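Local coordinates for CurH (Lyngbya majuscula, PDB 3KG7), which is a polyketide synthase dehydratase domain that probably removes water from the beta-hydroxyacyl intermediate during assembly of curacin, at residues 7-12 against 196-201; 62-67 against 237-242; 210-215 against 250-255; 258-263 against 282-287. All coordinates share one frame; numbering follows the deposited sequence.

Overall arrangement
Starting from the N terminus, interaction 1 closes the longest loop, bringing the lead-in to strand 14-17 against the residues just before helix 202-207. Interaction 2 opens within that span and closes beyond it, so the two cross; they also touch, Pro199 meeting Val64 and Thr240. Both join the N-terminal half of the double hotdog to the C-terminal half. Interaction 3 stays within the second half, crosses interaction 2, and ties the loop after helix 202-207 to strand 243-255. Interaction 4 follows in series as a hairpin contact, centred about 11 Å from interaction 3 and linked to it by the Asp214-Arg261 salt bridge. Interactions 1 and 4 lie on opposite sides of the chain's centre.

Interaction 1: 7-12 against 196-201; sequences QVHRLL and AGEPIH
The lead-in to the first strand of this double hotdog domain meets the loop just ahead of helix 202-207, with His9, Arg10 and Leu11 packed on Ala196 and Glu198. His9 makes the one hydrogen bond between the two segments. Its CG lies anti to the backbone N (chi1 -161°), which carries the imidazole across to the other loop, where NE2 gives a weak hydrogen bond of 3.3 Å to Ala196 O. The other ring nitrogen, ND1, accepts a weak bond from Leu12 N, which arrives in the ring plane. Glu198 CB comes up to the ring edge, 4.1 Å from His9 CE1. Arg10 adds a plain methylene-to-methyl touch between its CB and Ala196 CB at 4.0 Å, and its chain then bends off toward Asn34.

Leu11 and Glu198 cross at about a right angle: the CD2 methyl of Leu11 rests 3.8 Å from Glu198 CG. The acidic chain, bent at chi2 (-67°), folds back on its own loop, and OE1 of Glu198 takes the amide hydrogen of Ala196 N at 2.9 Å on its syn side. Leu11 is backed by Ala60 of helix 52-62 and by Pro202. At the loop's end His201 is the N-cap residue, its ND1 bonded to Val203 N.

If both weak bonds of the imidazole hold, they would fit a proton on NE2 and an accepting ND1, as in a neutral ring. Since Glu198 spends its carboxylate on the Ala196 amide, only its aliphatic part serves the contact, and the cross-link between the loops is mainly apolar with one weak polar tie.

Interaction 2: 62-67 against 237-242; sequences VGVPAA and SHPTPS
Ser237, Val64 and Pro65 supply most of the buried surface here, and the serine does so through its backbone. Its CB points away from the 62-67 segment and its hydroxyl is bonded to Phe275 O, so what faces the partner is the carbonyl. The Pro65 ring sits against this oxygen: CG of Pro65 is 3.2 Å from Ser237 O, and CB of Pro65 is 3.4 Å from the same atom. A cis peptide bond precedes Pro65 and turns the chain at this point, where the CA atoms of Pro65 and Ser237 come to 4.1 Å.

Val64 fills the next place along. Its two methyls divide the work: CG2, lying between the backbone N and the carbonyl carbon, reaches over the backbone of the facing loop, 3.7 Å from His238 CA and 4.0 Å from Pro239 CD. The other methyl, CG1, touches Pro199. The contact is thus van der Waals packing of a branched side chain and a proline ring on main chain. His238 turns its ring the other way; ND1 gives a nearly straight hydrogen bond (165°) of 3.1 Å to Pro239 O, which fixes the imidazole over its own loop, close to the Phe275 ring.

Around this surface patch, helix 52-62 ends just before Gly63 and strand 66-73 starts just after Pro65. That strand runs antiparallel to strand 225-236, with Ala66 bonded to Leu236 through the backbone, so the Val64-Ser237 packing continues the strand pair that joins the two hotdog halves, next to strand 274-286.

Interaction 3: 210-215 against 250-255; sequences RLTPDL and EPSRVN
Asp214 takes hold of Ser252 with its carboxylate: OD1 receives the backbone amide, Ser252 N, at 3.1 Å with an N-H...O angle of 167°. The donor comes in on the syn side but lies 33° out of the carboxylate plane. A weak bond runs from Ser252 OG to the same Asp214 OD1, and Ser252 OG lies 2.7 Å from Asp214 OD2. Asp214 CG stands between its backbone N and carbonyl carbon (chi1 61°), a setting that directs the acid across to the 250-255 segment. There OD1 of Asp214 also makes a van der Waals touch with Pro251 CB at 3.7 Å. The second oxygen, OD2, makes a salt bridge with Arg261 NH2, and that nitrogen is also hydrogen-bonded to Ser252 OG. Acid, hydroxyl and guanidinium thus gather in one polar cluster, and the positive charge beside it probably favours the ionised carboxylate.

Next to this cluster the two proline rings meet, with Pro213 CB 4.1 Å from Pro251 CG, and the CG of Pro213 leans on the main chain at the Glu250-Pro251 link, 3.9 Å from Pro251 N. Thr212 contributes its methyl: CG2 is 3.9 Å from Ser252 CB and closer still to the serine amide, while Tyr263 covers the threonine from strand 260-268.

Beyond, Leu211 and Leu215 pack on helix 150-159, and Pro213 touches Ser181. The contact therefore fastens the irregular connection following helix 202-207 to strand 243-255, within the second of the two hotdog units that make up a polyketide dehydratase domain.

Interaction 4: 258-263 against 282-287; sequences LQTRSY and TVKRAP
The methyl of Thr282 meets two residues of the facing strand: CG2 is 3.4 Å from Thr260 CB and 3.4 Å from Ser262 OG, the two threonines crossing obliquely. Its CG2 stands anti to the backbone N, leaving OG1 beside that nitrogen (chi1 -48°); there OG1 takes a weak bond from Ser262 OG and is also bonded to Gly280 O. Ser262 and Thr282 form the non-hydrogen-bonded pair.

Arg261 and Val283 project to the other face, CB of the arginine 3.8 Å from Val283 CG2. They form the hydrogen-bonded pair, with Val283 N to Arg261 O at 2.8 Å and Arg261 N to Val283 O at 3.1 Å. Past CB the arginine leaves the valine: its chain bends at chi3 (81°) and ends at Asp214, with Phe218 in cation-pi contact. Further on, Lys284 lays its CG alongside Gln259 O at 3.3 Å, and its amine engages Trp229 in a cation-pi contact.

The axes of 260-263 and 282-286 run antiparallel at 161°, within the hairpin of strands 260-268 and 274-286. Gln259 and Thr260 opposite Asn255 make a G1 beta bulge where strand 260-268 begins, in the antiparallel sheet of the second hotdog.

Interaction 1: 7-12 against 196-201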
loop_
_atom_site.group_PDB
_atom_site.type_symbol
_atom_site.label_atom_id
_atom_site.label_comp_id
_atom_site.label_asym_id
_atom_site.label_seq_id
_atom_site.Cartn_x
_atom_site.Cartn_y
_atom_site.Cartn_z
ATOM N N GLN C 7 -12.298 -4.983 4.184
ATOM C CA GLN C 7 -12.806 -6.148 3.394
ATOM C C GLN C 7 -12.106 -6.233 2.028
ATOM O O GLN C 7 -11.103 -5.543 1.810
ATOM C CB GLN C 7 -14.335 -6.094 3.262
ATOM C CG GLN C 7 -15.069 -6.102 4.615
ATOM C CD GLN C 7 -16.541 -6.502 4.508
ATOM O OE1 GLN C 7 -17.006 -6.945 3.449
ATOM N NE2 GLN C 7 -17.279 -6.355 5.613
ATOM N N VAL C 8 -12.628 -7.061 1.115
ATOM C CA VAL C 8 -11.866 -7.480 -0.081
ATOM C C VAL C 8 -12.725 -7.890 -1.286
ATOM O O VAL C 8 -13.546 -8.809 -1.215
ATOM C CB VAL C 8 -10.827 -8.614 0.260
ATOM C CG1 VAL C 8 -11.440 -9.694 1.183
ATOM C CG2 VAL C 8 -10.255 -9.249 -0.996
ATOM N N HIS C 9 -12.510 -7.194 -2.393
ATOM C CA HIS C 9 -13.130 -7.506 -3.674
ATOM C C HIS C 9 -12.568 -8.815 -4.220
ATOM O O HIS C 9 -11.352 -9.015 -4.234
ATOM C CB HIS C 9 -12.820 -6.380 -4.655
ATOM C CG HIS C 9 -13.737 -6.329 -5.833
ATOM N ND1 HIS C 9 -13.315 -6.605 -7.116
ATOM C CD2 HIS C 9 -15.053 -6.013 -5.927
ATOM C CE1 HIS C 9 -14.333 -6.471 -7.949
ATOM N NE2 HIS C 9 -15.399 -6.113 -7.253
ATOM N N ARG C 10 -13.454 -9.701 -4.668
ATOM C CA ARG C 10 -13.048 -10.976 -5.274
ATOM C C ARG C 10 -11.997 -10.843 -6.374
ATOM O O ARG C 10 -11.056 -11.641 -6.438
ATOM C CB ARG C 10 -14.255 -11.736 -5.834
ATOM C CG ARG C 10 -14.467 -13.083 -5.191
ATOM C CD ARG C 10 -15.048 -14.110 -6.150
ATOM N NE ARG C 10 -14.377 -15.401 -6.006
ATOM C CZ ARG C 10 -14.616 -16.285 -5.037
ATOM N NH1 ARG C 10 -15.528 -16.041 -4.103
ATOM N NH2 ARG C 10 -13.934 -17.422 -4.999
ATOM N N LEU C 11 -12.168 -9.842 -7.240
ATOM C CA LEU C 11 -11.292 -9.660 -8.388
ATOM C C LEU C 11 -10.022 -8.868 -8.062
ATOM O O LEU C 11 -8.923 -9.285 -8.423
ATOM C CB LEU C 11 -12.051 -9.005 -9.544
ATOM C CG LEU C 11 -11.303 -8.786 -10.864
ATOM C CD1 LEU C 11 -11.021 -10.080 -11.563
ATOM C CD2 LEU C 11 -12.109 -7.878 -11.775
ATOM N N LEU C 12 -10.170 -7.738 -7.378
ATOM C CA LEU C 12 -9.047 -6.836 -7.163
ATOM C C LEU C 12 -8.247 -7.107 -5.886
ATOM O O LEU C 12 -7.071 -6.754 -5.802
ATOM C CB LEU C 12 -9.529 -5.386 -7.183
ATOM C CG LEU C 12 -9.803 -4.761 -8.549
ATOM C CD1 LEU C 12 -10.384 -3.389 -8.339
ATOM C CD2 LEU C 12 -8.544 -4.669 -9.370
ATOM N N ALA C 196 -18.692 -10.550 -9.109
ATOM C CA ALA C 196 -18.777 -9.626 -7.973
ATOM C C ALA C 196 -19.036 -8.173 -8.394
ATOM O O ALA C 196 -18.459 -7.231 -7.831
ATOM C CB ALA C 196 -17.493 -9.721 -7.122
ATOM N N GLY C 197 -19.895 -7.987 -9.387
ATOM C CA GLY C 197 -20.317 -6.648 -9.763
ATOM C C GLY C 197 -19.275 -5.846 -10.510
ATOM O O GLY C 197 -19.473 -4.662 -10.769
ATOM N N GLU C 198 -18.160 -6.482 -10.852
ATOM C CA GLU C 198 -17.183 -5.879 -11.758
ATOM C C GLU C 198 -17.784 -5.746 -13.178
ATOM O O GLU C 198 -18.571 -6.599 -13.604
ATOM C CB GLU C 198 -15.856 -6.668 -11.745
ATOM C CG GLU C 198 -15.862 -8.072 -12.386
ATOM C CD GLU C 198 -16.703 -9.097 -11.633
ATOM O OE1 GLU C 198 -16.396 -9.407 -10.460
ATOM O OE2 GLU C 198 -17.675 -9.607 -12.227
ATOM N N PRO C 199 -17.426 -4.670 -13.911
ATOM C CA PRO C 199 -18.046 -4.416 -15.222
ATOM C C PRO C 199 -17.950 -5.611 -16.160
ATOM O O PRO C 199 -18.925 -5.948 -16.844
ATOM C CB PRO C 199 -17.228 -3.259 -15.797
ATOM C CG PRO C 199 -16.489 -2.670 -14.652
ATOM C CD PRO C 199 -16.416 -3.655 -13.552
ATOM N N ILE C 200 -16.778 -6.239 -16.198
ATOM C CA ILE C 200 -16.526 -7.388 -17.075
ATOM C C ILE C 200 -15.476 -8.304 -16.459
ATOM O O ILE C 200 -14.367 -7.875 -16.139
ATOM C CB ILE C 200 -16.121 -6.960 -18.506
ATOM C CG1 ILE C 200 -16.153 -8.149 -19.472
ATOM C CG2 ILE C 200 -14.748 -6.284 -18.526
ATOM C CD1 ILE C 200 -16.040 -7.743 -20.938
ATOM N N HIS C 201 -15.842 -9.566 -16.265
ATOM C CA HIS C 201 -14.919 -10.539 -15.721
ATOM C C HIS C 201 -13.872 -10.905 -16.759
ATOM O O HIS C 201 -14.195 -10.992 -17.948
ATOM C CB HIS C 201 -15.659 -11.798 -15.287
ATOM C CG HIS C 201 -14.815 -12.733 -14.476
ATOM N ND1 HIS C 201 -14.058 -13.737 -15.046
ATOM C CD2 HIS C 201 -14.579 -12.791 -13.142
ATOM C CE1 HIS C 201 -13.406 -14.382 -14.095
ATOM N NE2 HIS C 201 -13.703 -13.828 -12.932
#

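Interaction 2: 62-67 against 237-242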
loop_
_atom_site.group_PDB
_atom_site.type_symbol
_atom_site.label_atom_id
_atom_site.label_comp_id
_atom_site.label_asym_id
_atom_site.label_seq_id
_atom_site.Cartn_x
_atom_site.Cartn_y
_atom_site.Cartn_z
ATOM N N VAL C 62 -11.422 1.611 -11.789
ATOM C CA VAL C 62 -11.807 2.981 -12.146
ATOM C C VAL C 62 -13.298 3.129 -12.451
ATOM O O VAL C 62 -13.821 4.246 -12.409
ATOM C CB VAL C 62 -10.999 3.524 -13.364
ATOM C CG1 VAL C 62 -9.500 3.378 -13.128
ATOM C CG2 VAL C 62 -11.415 2.822 -14.659
ATOM N N GLY C 63 -13.966 2.016 -12.762
ATOM C CA GLY C 63 -15.381 2.035 -13.123
ATOM C C GLY C 63 -15.609 2.424 -14.575
ATOM O O GLY C 63 -14.752 3.053 -15.205
ATOM N N VAL C 64 -16.763 2.041 -15.112
ATOM C CA VAL C 64 -17.139 2.380 -16.491
ATOM C C VAL C 64 -18.201 3.466 -16.471
ATOM O O VAL C 64 -18.891 3.605 -15.466
ATOM C CB VAL C 64 -17.653 1.148 -17.281
ATOM C CG1 VAL C 64 -16.518 0.187 -17.525
ATOM C CG2 VAL C 64 -18.817 0.459 -16.553
ATOM N N PRO C 65 -18.336 4.248 -17.564
ATOM C CA PRO C 65 -17.583 4.161 -18.823
ATOM C C PRO C 65 -16.122 4.577 -18.657
ATOM O O PRO C 65 -15.809 5.475 -17.870
ATOM C CB PRO C 65 -18.314 5.133 -19.755
ATOM C CG PRO C 65 -19.595 5.498 -19.047
ATOM C CD PRO C 65 -19.306 5.359 -17.594
ATOM N N ALA C 66 -15.245 3.901 -19.390
ATOM C CA ALA C 66 -13.809 4.112 -19.313
ATOM C C ALA C 66 -13.165 3.644 -20.597
ATOM O O ALA C 66 -13.746 2.868 -21.357
ATOM C CB ALA C 66 -13.209 3.350 -18.140
ATOM N N ALA C 67 -11.951 4.124 -20.821
ATOM C CA ALA C 67 -11.153 3.759 -21.975
ATOM C C ALA C 67 -9.742 3.452 -21.502
ATOM O O ALA C 67 -9.175 4.189 -20.700
ATOM C CB ALA C 67 -11.141 4.889 -22.973
ATOM N N SER C 237 -18.570 0.999 -22.165
ATOM C CA SER C 237 -19.508 2.047 -21.746
ATOM C C SER C 237 -20.279 1.671 -20.490
ATOM O O SER C 237 -20.563 2.533 -19.660
ATOM C CB SER C 237 -20.507 2.384 -22.849
ATOM O OG SER C 237 -19.848 2.630 -24.071
ATOM N N HIS C 238 -20.637 0.394 -20.358
ATOM C CA HIS C 238 -21.356 -0.087 -19.173
ATOM C C HIS C 238 -21.091 -1.574 -18.931
ATOM O O HIS C 238 -20.472 -2.228 -19.768
ATOM C CB HIS C 238 -22.863 0.227 -19.253
ATOM C CG HIS C 238 -23.525 -0.246 -20.509
ATOM N ND1 HIS C 238 -23.835 -1.569 -20.732
ATOM C CD2 HIS C 238 -23.952 0.432 -21.601
ATOM C CE1 HIS C 238 -24.416 -1.688 -21.913
ATOM N NE2 HIS C 238 -24.499 -0.488 -22.460
ATOM N N PRO C 239 -21.541 -2.111 -17.779
ATOM C CA PRO C 239 -21.289 -3.511 -17.484
ATOM C C PRO C 239 -21.889 -4.423 -18.544
ATOM O O PRO C 239 -22.916 -4.080 -19.141
ATOM C CB PRO C 239 -22.013 -3.723 -16.154
ATOM C CG PRO C 239 -22.096 -2.386 -15.555
ATOM C CD PRO C 239 -22.302 -1.463 -16.698
ATOM N N THR C 240 -21.255 -5.571 -18.774
ATOM C CA THR C 240 -21.786 -6.561 -19.714
ATOM C C THR C 240 -23.119 -7.118 -19.220
ATOM O O THR C 240 -23.275 -7.392 -18.030
ATOM C CB THR C 240 -20.815 -7.740 -19.951
ATOM O OG1 THR C 240 -20.635 -8.460 -18.732
ATOM C CG2 THR C 240 -19.476 -7.243 -20.420
ATOM N N PRO C 241 -24.090 -7.278 -20.135
ATOM C CA PRO C 241 -25.326 -7.967 -19.798
ATOM C C PRO C 241 -25.065 -9.468 -19.670
ATOM O O PRO C 241 -23.962 -9.931 -19.992
ATOM C CB PRO C 241 -26.222 -7.696 -21.009
ATOM C CG PRO C 241 -25.516 -6.657 -21.815
ATOM C CD PRO C 241 -24.083 -6.834 -21.536
ATOM N N SER C 242 -26.067 -10.217 -19.210
ATOM C CA SER C 242 -25.933 -11.664 -18.998
ATOM C C SER C 242 -25.617 -12.398 -20.299
ATOM O O SER C 242 -24.992 -13.462 -20.287
ATOM C CB SER C 242 -27.206 -12.226 -18.361
ATOM O OG SER C 242 -28.358 -11.790 -19.065
#

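Interaction 3: 210-215 against 250-255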
loop_
_atom_site.group_PDB
_atom_site.type_symbol
_atom_site.label_atom_id
_atom_site.label_comp_id
_atom_site.label_asym_id
_atom_site.label_seq_id
_atom_site.Cartn_x
_atom_site.Cartn_y
_atom_site.Cartn_z
ATOM N N ARG C 210 -11.845 -14.803 -28.990
ATOM C CA ARG C 210 -11.713 -16.200 -29.404
ATOM C C ARG C 210 -12.006 -16.508 -30.878
ATOM O O ARG C 210 -11.806 -17.640 -31.314
ATOM C CB ARG C 210 -12.563 -17.102 -28.504
ATOM C CG ARG C 210 -12.011 -17.274 -27.110
ATOM C CD ARG C 210 -12.956 -18.060 -26.228
ATOM N NE ARG C 210 -12.606 -17.918 -24.813
ATOM C CZ ARG C 210 -13.289 -18.451 -23.799
ATOM N NH1 ARG C 210 -14.377 -19.180 -24.019
ATOM N NH2 ARG C 210 -12.889 -18.248 -22.554
ATOM N N LEU C 211 -12.481 -15.524 -31.644
ATOM C CA LEU C 211 -12.835 -15.778 -33.048
ATOM C C LEU C 211 -12.556 -14.619 -34.002
ATOM O O LEU C 211 -12.759 -13.442 -33.674
ATOM C CB LEU C 211 -14.296 -16.234 -33.179
ATOM C CG LEU C 211 -14.851 -16.647 -34.552
ATOM C CD1 LEU C 211 -14.154 -17.882 -35.116
ATOM C CD2 LEU C 211 -16.351 -16.877 -34.479
ATOM N N THR C 212 -12.102 -14.992 -35.195
ATOM C CA THR C 212 -11.790 -14.078 -36.275
ATOM C C THR C 212 -12.287 -14.773 -37.539
ATOM O O THR C 212 -12.276 -16.005 -37.585
ATOM C CB THR C 212 -10.263 -13.870 -36.391
ATOM O OG1 THR C 212 -9.646 -14.022 -35.106
ATOM C CG2 THR C 212 -9.944 -12.490 -36.931
ATOM N N PRO C 213 -12.742 -14.001 -38.559
ATOM C CA PRO C 213 -13.128 -14.548 -39.874
ATOM C C PRO C 213 -12.197 -15.648 -40.413
ATOM O O PRO C 213 -12.648 -16.552 -41.129
ATOM C CB PRO C 213 -13.059 -13.321 -40.787
ATOM C CG PRO C 213 -13.389 -12.185 -39.903
ATOM C CD PRO C 213 -12.951 -12.539 -38.507
ATOM N N ASP C 214 -10.919 -15.568 -40.045
ATOM C CA ASP C 214 -9.879 -16.458 -40.553
ATOM C C ASP C 214 -9.186 -17.243 -39.436
ATOM O O ASP C 214 -7.958 -17.306 -39.385
ATOM C CB ASP C 214 -8.844 -15.633 -41.328
ATOM C CG ASP C 214 -8.166 -14.581 -40.459
ATOM O OD1 ASP C 214 -8.866 -13.721 -39.881
ATOM O OD2 ASP C 214 -6.924 -14.624 -40.353
ATOM N N LEU C 215 -9.973 -17.847 -38.550
ATOM C CA LEU C 215 -9.422 -18.586 -37.410
ATOM C C LEU C 215 -8.846 -19.958 -37.801
ATOM O O LEU C 215 -8.028 -20.524 -37.076
ATOM C CB LEU C 215 -10.463 -18.722 -36.289
ATOM C CG LEU C 215 -9.930 -18.959 -34.869
ATOM C CD1 LEU C 215 -9.653 -17.632 -34.149
ATOM C CD2 LEU C 215 -10.897 -19.814 -34.065
ATOM N N GLU C 250 -13.472 -7.265 -39.930
ATOM C CA GLU C 250 -12.471 -7.604 -40.953
ATOM C C GLU C 250 -11.474 -8.667 -40.477
ATOM O O GLU C 250 -11.213 -8.770 -39.277
ATOM C CB GLU C 250 -11.767 -6.351 -41.512
ATOM C CG GLU C 250 -11.319 -5.312 -40.490
ATOM C CD GLU C 250 -10.727 -4.070 -41.146
ATOM O OE1 GLU C 250 -9.674 -4.181 -41.809
ATOM O OE2 GLU C 250 -11.309 -2.977 -40.993
ATOM N N PRO C 251 -10.946 -9.487 -41.417
ATOM C CA PRO C 251 -9.946 -10.508 -41.077
ATOM C C PRO C 251 -8.692 -9.929 -40.420
ATOM O O PRO C 251 -8.364 -8.758 -40.623
ATOM C CB PRO C 251 -9.604 -11.131 -42.436
ATOM C CG PRO C 251 -10.808 -10.881 -43.275
ATOM C CD PRO C 251 -11.290 -9.531 -42.852
ATOM N N SER C 252 -8.012 -10.758 -39.634
ATOM C CA SER C 252 -6.836 -10.334 -38.874
ATOM C C SER C 252 -5.698 -9.861 -39.776
ATOM O O SER C 252 -5.388 -10.494 -40.783
ATOM C CB SER C 252 -6.353 -11.461 -37.954
ATOM O OG SER C 252 -6.184 -12.673 -38.667
ATOM N N ARG C 253 -5.093 -8.735 -39.407
ATOM C CA ARG C 253 -3.922 -8.222 -40.106
ATOM C C ARG C 253 -2.666 -8.935 -39.627
ATOM O O ARG C 253 -2.411 -9.043 -38.429
ATOM C CB ARG C 253 -3.791 -6.706 -39.934
ATOM C CG ARG C 253 -4.901 -5.901 -40.630
ATOM C CD ARG C 253 -4.753 -4.387 -40.439
ATOM N NE ARG C 253 -4.290 -4.032 -39.099
ATOM C CZ ARG C 253 -5.048 -4.055 -38.006
ATOM N NH1 ARG C 253 -6.322 -4.419 -38.077
ATOM N NH2 ARG C 253 -4.524 -3.718 -36.836
ATOM N N VAL C 254 -1.893 -9.428 -40.586
ATOM C CA VAL C 254 -0.707 -10.217 -40.308
ATOM C C VAL C 254 0.532 -9.398 -40.636
ATOM O O VAL C 254 0.833 -9.158 -41.811
ATOM C CB VAL C 254 -0.704 -11.533 -41.137
ATOM C CG1 VAL C 254 0.569 -12.350 -40.879
ATOM C CG2 VAL C 254 -1.945 -12.361 -40.830
ATOM N N ASN C 255 1.224 -8.929 -39.601
ATOM C CA ASN C 255 2.560 -8.386 -39.789
ATOM C C ASN C 255 3.523 -9.560 -39.949
ATOM O O ASN C 255 3.474 -10.526 -39.182
ATOM C CB ASN C 255 2.981 -7.484 -38.618
ATOM C CG ASN C 255 4.225 -6.643 -38.961
ATOM O OD1 ASN C 255 5.288 -7.220 -39.516
ATOM N ND2 ASN C 255 4.103 -5.283 -38.557
#

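Interaction 4: 258-263 against 282-287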
loop_
_atom_site.group_PDB
_atom_site.type_symbol
_atom_site.label_atom_id
_atom_site.label_comp_id
_atom_site.label_asym_id
_atom_site.label_seq_id
_atom_site.Cartn_x
_atom_site.Cartn_y
_atom_site.Cartn_z
ATOM N N LEU C 258 7.674 -8.228 -38.379
ATOM C CA LEU C 258 7.599 -8.129 -36.914
ATOM C C LEU C 258 6.672 -9.185 -36.291
ATOM O O LEU C 258 6.432 -9.178 -35.079
ATOM C CB LEU C 258 7.211 -6.709 -36.471
ATOM C CG LEU C 258 8.362 -5.679 -36.441
ATOM C CD1 LEU C 258 7.874 -4.270 -36.799
ATOM C CD2 LEU C 258 9.096 -5.692 -35.087
ATOM N N GLN C 259 6.156 -10.073 -37.145
ATOM C CA GLN C 259 5.488 -11.329 -36.752
ATOM C C GLN C 259 4.416 -11.215 -35.659
ATOM O O GLN C 259 4.628 -11.645 -34.521
ATOM C CB GLN C 259 6.536 -12.390 -36.377
ATOM C CG GLN C 259 6.060 -13.841 -36.503
ATOM C CD GLN C 259 5.878 -14.301 -37.946
ATOM O OE1 GLN C 259 6.488 -13.761 -38.873
ATOM N NE2 GLN C 259 5.037 -15.310 -38.137
ATOM N N THR C 260 3.270 -10.643 -36.023
ATOM C CA THR C 260 2.130 -10.481 -35.115
ATOM C C THR C 260 0.829 -10.552 -35.905
ATOM O O THR C 260 0.771 -10.090 -37.046
ATOM C CB THR C 260 2.146 -9.108 -34.396
ATOM O OG1 THR C 260 2.094 -8.043 -35.362
ATOM C CG2 THR C 260 3.382 -8.939 -33.521
ATOM N N ARG C 261 -0.211 -11.130 -35.309
ATOM C CA ARG C 261 -1.564 -11.045 -35.872
ATOM C C ARG C 261 -2.380 -10.083 -35.024
ATOM O O ARG C 261 -2.398 -10.212 -33.800
ATOM C CB ARG C 261 -2.263 -12.406 -35.889
ATOM C CG ARG C 261 -1.613 -13.459 -36.751
ATOM C CD ARG C 261 -2.472 -14.705 -36.788
ATOM N NE ARG C 261 -3.566 -14.589 -37.750
ATOM C CZ ARG C 261 -3.518 -15.034 -39.006
ATOM N NH1 ARG C 261 -2.429 -15.633 -39.472
ATOM N NH2 ARG C 261 -4.565 -14.882 -39.804
ATOM N N SER C 262 -3.050 -9.125 -35.661
ATOM C CA SER C 262 -3.849 -8.137 -34.927
ATOM C C SER C 262 -5.262 -8.025 -35.475
ATOM O O SER C 262 -5.480 -8.176 -36.683
ATOM C CB SER C 262 -3.188 -6.759 -34.969
ATOM O OG SER C 262 -1.777 -6.861 -34.940
ATOM N N TYR C 263 -6.217 -7.749 -34.586
ATOM C CA TYR C 263 -7.620 -7.578 -34.990
ATOM C C TYR C 263 -8.463 -6.715 -34.047
ATOM O O TYR C 263 -7.990 -6.262 -33.003
ATOM C CB TYR C 263 -8.306 -8.932 -35.291
ATOM C CG TYR C 263 -8.207 -9.994 -34.212
ATOM C CD1 TYR C 263 -7.055 -10.777 -34.072
ATOM C CD2 TYR C 263 -9.281 -10.245 -33.355
ATOM C CE1 TYR C 263 -6.964 -11.765 -33.083
ATOM C CE2 TYR C 263 -9.202 -11.233 -32.365
ATOM C CZ TYR C 263 -8.042 -11.987 -32.234
ATOM O OH TYR C 263 -7.962 -12.956 -31.257
ATOM N N THR C 282 -3.484 -7.700 -30.370
ATOM C CA THR C 282 -2.355 -8.336 -31.039
ATOM C C THR C 282 -1.876 -9.599 -30.317
ATOM O O THR C 282 -1.620 -9.584 -29.107
ATOM C CB THR C 282 -1.189 -7.342 -31.213
ATOM O OG1 THR C 282 -1.684 -6.108 -31.752
ATOM C CG2 THR C 282 -0.134 -7.909 -32.149
ATOM N N VAL C 283 -1.776 -10.692 -31.066
ATOM C CA VAL C 283 -1.192 -11.925 -30.550
ATOM C C VAL C 283 0.171 -12.164 -31.198
ATOM O O VAL C 283 0.411 -11.737 -32.325
ATOM C CB VAL C 283 -2.123 -13.153 -30.752
ATOM C CG1 VAL C 283 -3.375 -13.024 -29.880
ATOM C CG2 VAL C 283 -2.499 -13.331 -32.227
ATOM N N LYS C 284 1.067 -12.821 -30.471
ATOM C CA LYS C 284 2.375 -13.177 -31.013
ATOM C C LYS C 284 2.732 -14.609 -30.622
ATOM O O LYS C 284 2.364 -15.078 -29.537
ATOM C CB LYS C 284 3.451 -12.194 -30.538
ATOM C CG LYS C 284 4.789 -12.311 -31.271
ATOM C CD LYS C 284 5.842 -11.365 -30.702
ATOM C CE LYS C 284 6.430 -11.887 -29.397
ATOM N NZ LYS C 284 7.581 -11.064 -28.936
ATOM N N ARG C 285 3.439 -15.300 -31.512
ATOM C CA ARG C 285 3.887 -16.670 -31.262
ATOM C C ARG C 285 4.756 -16.745 -30.002
ATOM O O ARG C 285 5.692 -15.959 -29.830
ATOM C CB ARG C 285 4.654 -17.207 -32.471
ATOM C CG ARG C 285 3.843 -17.260 -33.760
ATOM C CD ARG C 285 3.096 -18.585 -33.934
ATOM N NE ARG C 285 3.995 -19.713 -34.201
ATOM C CZ ARG C 285 3.659 -20.816 -34.870
ATOM N NH1 ARG C 285 2.439 -20.960 -35.373
ATOM N NH2 ARG C 285 4.553 -21.778 -35.043
ATOM N N ALA C 286 4.424 -17.678 -29.115
ATOM C CA ALA C 286 5.172 -17.855 -27.878
ATOM C C ALA C 286 5.340 -19.336 -27.551
ATOM O O ALA C 286 4.433 -19.957 -26.989
ATOM C CB ALA C 286 4.494 -17.108 -26.725
ATOM N N PRO C 287 6.498 -19.913 -27.922
ATOM C CA PRO C 287 6.798 -21.307 -27.582
ATOM C C PRO C 287 6.950 -21.491 -26.073
ATOM O O PRO C 287 7.339 -20.556 -25.371
ATOM C CB PRO C 287 8.121 -21.577 -28.306
ATOM C CG PRO C 287 8.722 -20.239 -28.529
ATOM C CD PRO C 287 7.584 -19.283 -28.696
#